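Local coordinates for fructose-2,6-bisphosphatase TIGAR B (Danio rerio, PDB 3E9D), which probably hydrolyses fructose 2,6-bisphosphate and fructose 1,6-bisphosphate, lowering glycolytic flux and favouring the pentose phosphate pathway, at residues A[125-136]-A[186-197]. Residues are numbered along the deposited sequence; the frame is centred on the assembly and turned at random.
Sequences LEQVKTRFKMFL and FIRISVRHLVED. With K (potassium ion), chain E.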
loop_
_atom_site.group_PDB
_atom_site.type_symbol
_atom_site.label_atom_id
_atom_site.label_comp_id
_atom_site.label_asym_id
_atom_site.label_seq_id
_atom_site.Cartn_x
_atom_site.Cartn_y
_atom_site.Cartn_z
ATOM N N LEU A 125 16.678 2.200 2.605
ATOM C CA LEU A 125 15.454 2.888 2.231
ATOM C C LEU A 125 15.364 3.120 0.721
ATOM O O LEU A 125 14.310 2.918 0.147
ATOM C CB LEU A 125 15.309 4.216 2.987
ATOM C CG LEU A 125 13.937 4.881 2.859
ATOM C CD1 LEU A 125 13.548 5.570 4.173
ATOM C CD2 LEU A 125 13.904 5.871 1.677
ATOM N N GLU A 126 16.456 3.532 0.082
ATOM C CA GLU A 126 16.436 3.765 -1.375
ATOM C C GLU A 126 16.160 2.496 -2.184
ATOM O O GLU A 126 15.509 2.558 -3.226
ATOM C CB GLU A 126 17.736 4.419 -1.868
ATOM C CG GLU A 126 17.786 5.940 -1.668
ATOM C CD GLU A 126 16.583 6.678 -2.275
ATOM O OE1 GLU A 126 16.371 6.602 -3.508
ATOM O OE2 GLU A 126 15.844 7.337 -1.509
ATOM N N GLN A 127 16.672 1.358 -1.707
ATOM C CA GLN A 127 16.399 0.068 -2.337
ATOM C C GLN A 127 14.908 -0.285 -2.262
ATOM O O GLN A 127 14.321 -0.713 -3.238
ATOM C CB GLN A 127 17.247 -1.039 -1.689
ATOM C CG GLN A 127 18.708 -1.016 -2.131
ATOM C CD GLN A 127 19.551 -2.086 -1.427
ATOM O OE1 GLN A 127 19.538 -2.204 -0.201
ATOM N NE2 GLN A 127 20.283 -2.867 -2.213
ATOM N N VAL A 128 14.297 -0.098 -1.101
ATOM C CA VAL A 128 12.849 -0.296 -0.981
ATOM C C VAL A 128 12.077 0.655 -1.915
ATOM O O VAL A 128 11.150 0.242 -2.613
ATOM C CB VAL A 128 12.358 -0.154 0.484
ATOM C CG1 VAL A 128 10.838 -0.403 0.560
ATOM C CG2 VAL A 128 13.095 -1.108 1.382
ATOM N N LYS A 129 12.458 1.929 -1.928
ATOM C CA LYS A 129 11.789 2.912 -2.785
ATOM C C LYS A 129 11.917 2.588 -4.280
ATOM O O LYS A 129 10.951 2.746 -5.047
ATOM C CB LYS A 129 12.317 4.319 -2.501
ATOM C CG LYS A 129 11.534 5.423 -3.216
ATOM C CD LYS A 129 12.285 6.772 -3.173
ATOM C CE LYS A 129 12.339 7.339 -1.771
ATOM N NZ LYS A 129 12.920 8.730 -1.753
ATOM N N THR A 130 13.113 2.151 -4.696
ATOM C CA THR A 130 13.306 1.672 -6.060
ATOM C C THR A 130 12.326 0.543 -6.422
ATOM O O THR A 130 11.770 0.541 -7.518
ATOM C CB THR A 130 14.774 1.241 -6.281
ATOM O OG1 THR A 130 15.605 2.405 -6.141
ATOM C CG2 THR A 130 14.987 0.614 -7.657
ATOM N N ARG A 131 12.097 -0.393 -5.497
ATOM C CA ARG A 131 11.101 -1.456 -5.718
ATOM C C ARG A 131 9.684 -0.912 -5.944
ATOM O O ARG A 131 8.970 -1.360 -6.857
ATOM C CB ARG A 131 11.096 -2.465 -4.559
ATOM C CG ARG A 131 12.340 -3.360 -4.531
ATOM C CD ARG A 131 12.078 -4.621 -3.717
ATOM N NE ARG A 131 12.100 -4.433 -2.254
ATOM C CZ ARG A 131 11.029 -4.507 -1.463
ATOM N NH1 ARG A 131 9.814 -4.717 -1.972
ATOM N NH2 ARG A 131 11.172 -4.396 -0.152
ATOM N N PHE A 132 9.282 0.052 -5.116
ATOM C CA PHE A 132 7.986 0.708 -5.300
ATOM C C PHE A 132 7.903 1.445 -6.645
ATOM O O PHE A 132 6.881 1.354 -7.332
ATOM C CB PHE A 132 7.642 1.652 -4.146
ATOM C CG PHE A 132 6.283 2.307 -4.289
ATOM C CD1 PHE A 132 5.124 1.532 -4.308
ATOM C CD2 PHE A 132 6.168 3.688 -4.406
ATOM C CE1 PHE A 132 3.864 2.114 -4.443
ATOM C CE2 PHE A 132 4.914 4.300 -4.519
ATOM C CZ PHE A 132 3.756 3.514 -4.538
ATOM N N LYS A 133 8.975 2.144 -7.018
ATOM C CA LYS A 133 9.044 2.828 -8.326
ATOM C C LYS A 133 8.874 1.839 -9.480
ATOM O O LYS A 133 8.182 2.132 -10.464
ATOM C CB LYS A 133 10.365 3.586 -8.504
ATOM C CG LYS A 133 10.509 4.868 -7.667
ATOM C CD LYS A 133 11.840 5.553 -8.003
ATOM C CE LYS A 133 12.330 6.449 -6.882
ATOM N NZ LYS A 133 13.811 6.749 -7.041
ATOM N N MET A 134 9.509 0.670 -9.359
ATOM C CA MET A 134 9.367 -0.390 -10.363
ATOM C C MET A 134 7.944 -0.943 -10.371
ATOM O O MET A 134 7.369 -1.232 -11.433
ATOM C CB MET A 134 10.373 -1.521 -10.121
ATOM C CG MET A 134 11.837 -1.108 -10.321
ATOM S SD MET A 134 12.971 -2.405 -9.698
ATOM C CE MET A 134 12.500 -3.806 -10.742
ATOM N N PHE A 135 7.379 -1.087 -9.182
ATOM C CA PHE A 135 5.999 -1.526 -9.071
ATOM C C PHE A 135 5.053 -0.535 -9.747
ATOM O O PHE A 135 4.147 -0.944 -10.478
ATOM C CB PHE A 135 5.558 -1.749 -7.602
ATOM C CG PHE A 135 4.069 -2.009 -7.476
ATOM C CD1 PHE A 135 3.539 -3.249 -7.829
ATOM C CD2 PHE A 135 3.197 -1.005 -7.068
ATOM C CE1 PHE A 135 2.147 -3.496 -7.755
ATOM C CE2 PHE A 135 1.814 -1.252 -6.987
ATOM C CZ PHE A 135 1.305 -2.511 -7.344
ATOM N N LEU A 136 5.240 0.757 -9.489
ATOM C CA LEU A 136 4.400 1.789 -10.115
ATOM C C LEU A 136 4.457 1.756 -11.625
ATOM O O LEU A 136 3.433 1.862 -12.290
ATOM C CB LEU A 136 4.784 3.194 -9.645
ATOM C CG LEU A 136 4.257 3.698 -8.306
ATOM C CD1 LEU A 136 4.610 5.170 -8.178
ATOM C CD2 LEU A 136 2.755 3.497 -8.142
ATOM N N PHE A 186 7.386 -1.044 3.906
ATOM C CA PHE A 186 7.225 -0.777 2.465
ATOM C C PHE A 186 6.178 0.309 2.154
ATOM O O PHE A 186 6.433 1.226 1.351
ATOM C CB PHE A 186 6.845 -2.058 1.727
ATOM C CG PHE A 186 6.735 -1.880 0.244
ATOM C CD1 PHE A 186 7.859 -2.028 -0.567
ATOM C CD2 PHE A 186 5.500 -1.574 -0.350
ATOM C CE1 PHE A 186 7.759 -1.875 -1.965
ATOM C CE2 PHE A 186 5.399 -1.408 -1.730
ATOM C CZ PHE A 186 6.531 -1.566 -2.541
ATOM N N ILE A 187 5.001 0.196 2.772
ATOM C CA ILE A 187 3.926 1.147 2.547
ATOM C C ILE A 187 4.323 2.542 3.024
ATOM O O ILE A 187 4.032 3.528 2.353
ATOM C CB ILE A 187 2.562 0.680 3.209
ATOM C CG1 ILE A 187 1.959 -0.508 2.426
ATOM C CG2 ILE A 187 1.569 1.825 3.288
ATOM C CD1 ILE A 187 0.920 -1.347 3.243
ATOM N N ARG A 188 4.987 2.619 4.178
ATOM C CA ARG A 188 5.406 3.907 4.710
ATOM C C ARG A 188 6.355 4.595 3.750
ATOM O O ARG A 188 6.188 5.780 3.444
ATOM C CB ARG A 188 6.081 3.760 6.076
ATOM C CG ARG A 188 6.074 5.076 6.856
ATOM C CD ARG A 188 6.512 4.843 8.304
ATOM N NE ARG A 188 6.365 6.066 9.093
ATOM C CZ ARG A 188 6.841 6.222 10.327
ATOM N NH1 ARG A 188 7.506 5.229 10.907
ATOM N NH2 ARG A 188 6.659 7.375 10.975
ATOM N N ILE A 189 7.343 3.838 3.275
ATOM C CA ILE A 189 8.304 4.358 2.314
ATOM C C ILE A 189 7.600 4.782 1.016
ATOM O O ILE A 189 7.908 5.842 0.451
ATOM C CB ILE A 189 9.472 3.353 2.089
ATOM C CG1 ILE A 189 10.325 3.288 3.373
ATOM C CG2 ILE A 189 10.344 3.773 0.870
ATOM C CD1 ILE A 189 11.198 2.000 3.517
ATOM N N SER A 190 6.647 3.964 0.562
ATOM C CA SER A 190 5.897 4.224 -0.682
ATOM C C SER A 190 5.018 5.468 -0.592
ATOM O O SER A 190 5.000 6.285 -1.521
ATOM C CB SER A 190 5.033 3.015 -1.042
ATOM O OG SER A 190 5.861 1.866 -1.252
ATOM N N VAL A 191 4.298 5.611 0.525
ATOM C CA VAL A 191 3.493 6.803 0.762
ATOM C C VAL A 191 4.356 8.064 0.695
ATOM O O VAL A 191 3.967 9.055 0.049
ATOM C CB VAL A 191 2.711 6.718 2.115
ATOM C CG1 VAL A 191 2.143 8.058 2.507
ATOM C CG2 VAL A 191 1.571 5.683 2.010
ATOM N N ARG A 192 5.522 8.037 1.347
ATOM C CA ARG A 192 6.397 9.214 1.327
ATOM C C ARG A 192 6.895 9.520 -0.104
ATOM O O ARG A 192 7.011 10.687 -0.482
ATOM C CB ARG A 192 7.601 9.070 2.288
ATOM C CG ARG A 192 8.443 10.383 2.357
ATOM C CD ARG A 192 9.565 10.342 3.405
ATOM N NE ARG A 192 9.079 10.491 4.777
ATOM C CZ ARG A 192 8.869 11.655 5.397
ATOM N NH1 ARG A 192 9.063 12.816 4.768
ATOM N NH2 ARG A 192 8.441 11.658 6.657
ATOM N N HIS A 193 7.189 8.474 -0.882
ATOM C CA HIS A 193 7.564 8.665 -2.286
ATOM C C HIS A 193 6.448 9.390 -3.075
ATOM O O HIS A 193 6.693 10.386 -3.748
ATOM C CB HIS A 193 7.904 7.346 -2.981
ATOM C CG HIS A 193 8.150 7.510 -4.452
ATOM N ND1 HIS A 193 9.221 8.230 -4.947
ATOM C CD2 HIS A 193 7.452 7.082 -5.533
ATOM C CE1 HIS A 193 9.170 8.231 -6.271
ATOM N NE2 HIS A 193 8.117 7.530 -6.649
ATOM N N LEU A 194 5.224 8.890 -2.954
ATOM C CA LEU A 194 4.061 9.500 -3.603
ATOM C C LEU A 194 3.858 10.961 -3.201
ATOM O O LEU A 194 3.663 11.824 -4.062
ATOM C CB LEU A 194 2.807 8.692 -3.287
ATOM C CG LEU A 194 2.677 7.293 -3.921
ATOM C CD1 LEU A 194 1.353 6.676 -3.529
ATOM C CD2 LEU A 194 2.834 7.292 -5.456
ATOM N N VAL A 195 3.962 11.243 -1.901
ATOM C CA VAL A 195 3.622 12.564 -1.373
ATOM C C VAL A 195 4.749 13.585 -1.550
ATOM O O VAL A 195 4.521 14.713 -1.997
ATOM C CB VAL A 195 3.207 12.458 0.111
ATOM C CG1 VAL A 195 3.074 13.840 0.738
ATOM C CG2 VAL A 195 1.876 11.677 0.213
ATOM N N GLU A 196 5.967 13.185 -1.211
ATOM C CA GLU A 196 7.107 14.084 -1.199
ATOM C C GLU A 196 7.873 14.115 -2.540
ATOM O O GLU A 196 8.126 15.196 -3.098
ATOM C CB GLU A 196 8.020 13.711 -0.028
ATOM C CG GLU A 196 8.787 14.854 0.554
ATOM C CD GLU A 196 9.472 14.490 1.864
ATOM O OE1 GLU A 196 9.515 15.366 2.770
ATOM O OE2 GLU A 196 9.967 13.346 1.979
ATOM N N ASP A 197 8.208 12.945 -3.081
ATOM C CA ASP A 197 9.026 12.882 -4.303
ATOM C C ASP A 197 8.257 13.274 -5.543
ATOM O O ASP A 197 8.833 13.802 -6.476
ATOM C CB ASP A 197 9.622 11.485 -4.509
ATOM C CG ASP A 197 10.583 11.087 -3.399
ATOM O OD1 ASP A 197 11.083 11.981 -2.672
ATOM O OD2 ASP A 197 10.826 9.875 -3.248
HETATM K K K E . 5.362 16.742 -3.524
HETATM O O HOH W 1 2.791 16.799 -1.623
#
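Asp197 OD2 is gripped by two donors, one from each helix. Lys129 NZ bonds to its syn lone pair at 2.8 Å, forming a salt bridge. His193 ND1 reaches the anti lone pair of Asp197 OD2 at 2.9 Å, close to the ring plane and nearly straight at 163°. A bend at chi3 brings the ammonium of Lys129 to this carboxylate. Lys129 NZ also forms a salt bridge with Glu126 OE2 at 3.2 Å, though its hydrogen bond is weak; the three residues make a network. The chains of Lys129 and Lys133 cross His193 at about a right angle, and its ring fits as a knob among Lys129, Phe132, Lys133 and Leu136.

Deeper in, Phe132 is the knob of the other helix. With CG anti to the backbone N (chi1 -178°), its ring enters a hole formed by Phe186, Ser190, His193 and Leu194. Ser190 CB lies over the ring centre, 3.4 Å from the Phe132 centroid, a CH-pi contact. Leu136 CG covers the opposite face near the rim, and Leu194 CD2 meets the edge. Ser190 OG turns back to its own helix and donates to Phe186 O at 2.7 Å, so this buried hydroxyl is satisfied. Phe186 CD1 touches Val128 CG1 at 3.6 Å, and Ile189 packs on Leu125 and Val128.

Segments 125-136 and 186-197, on helices 125-146 and 184-197 of the histidine phosphatase fold, run at 70° to each other. Phe186 N bonds to Glu89, the inferred proton donor/acceptor, so the Phe186 end borders the active site. There Arg131, salt-bridged to Glu123, brings NH1 within 3.5 Å of Phe186 CE1. At the other end, the shared carboxylate should keep His193 ND1 protonated and partly offset the Lys129 charge.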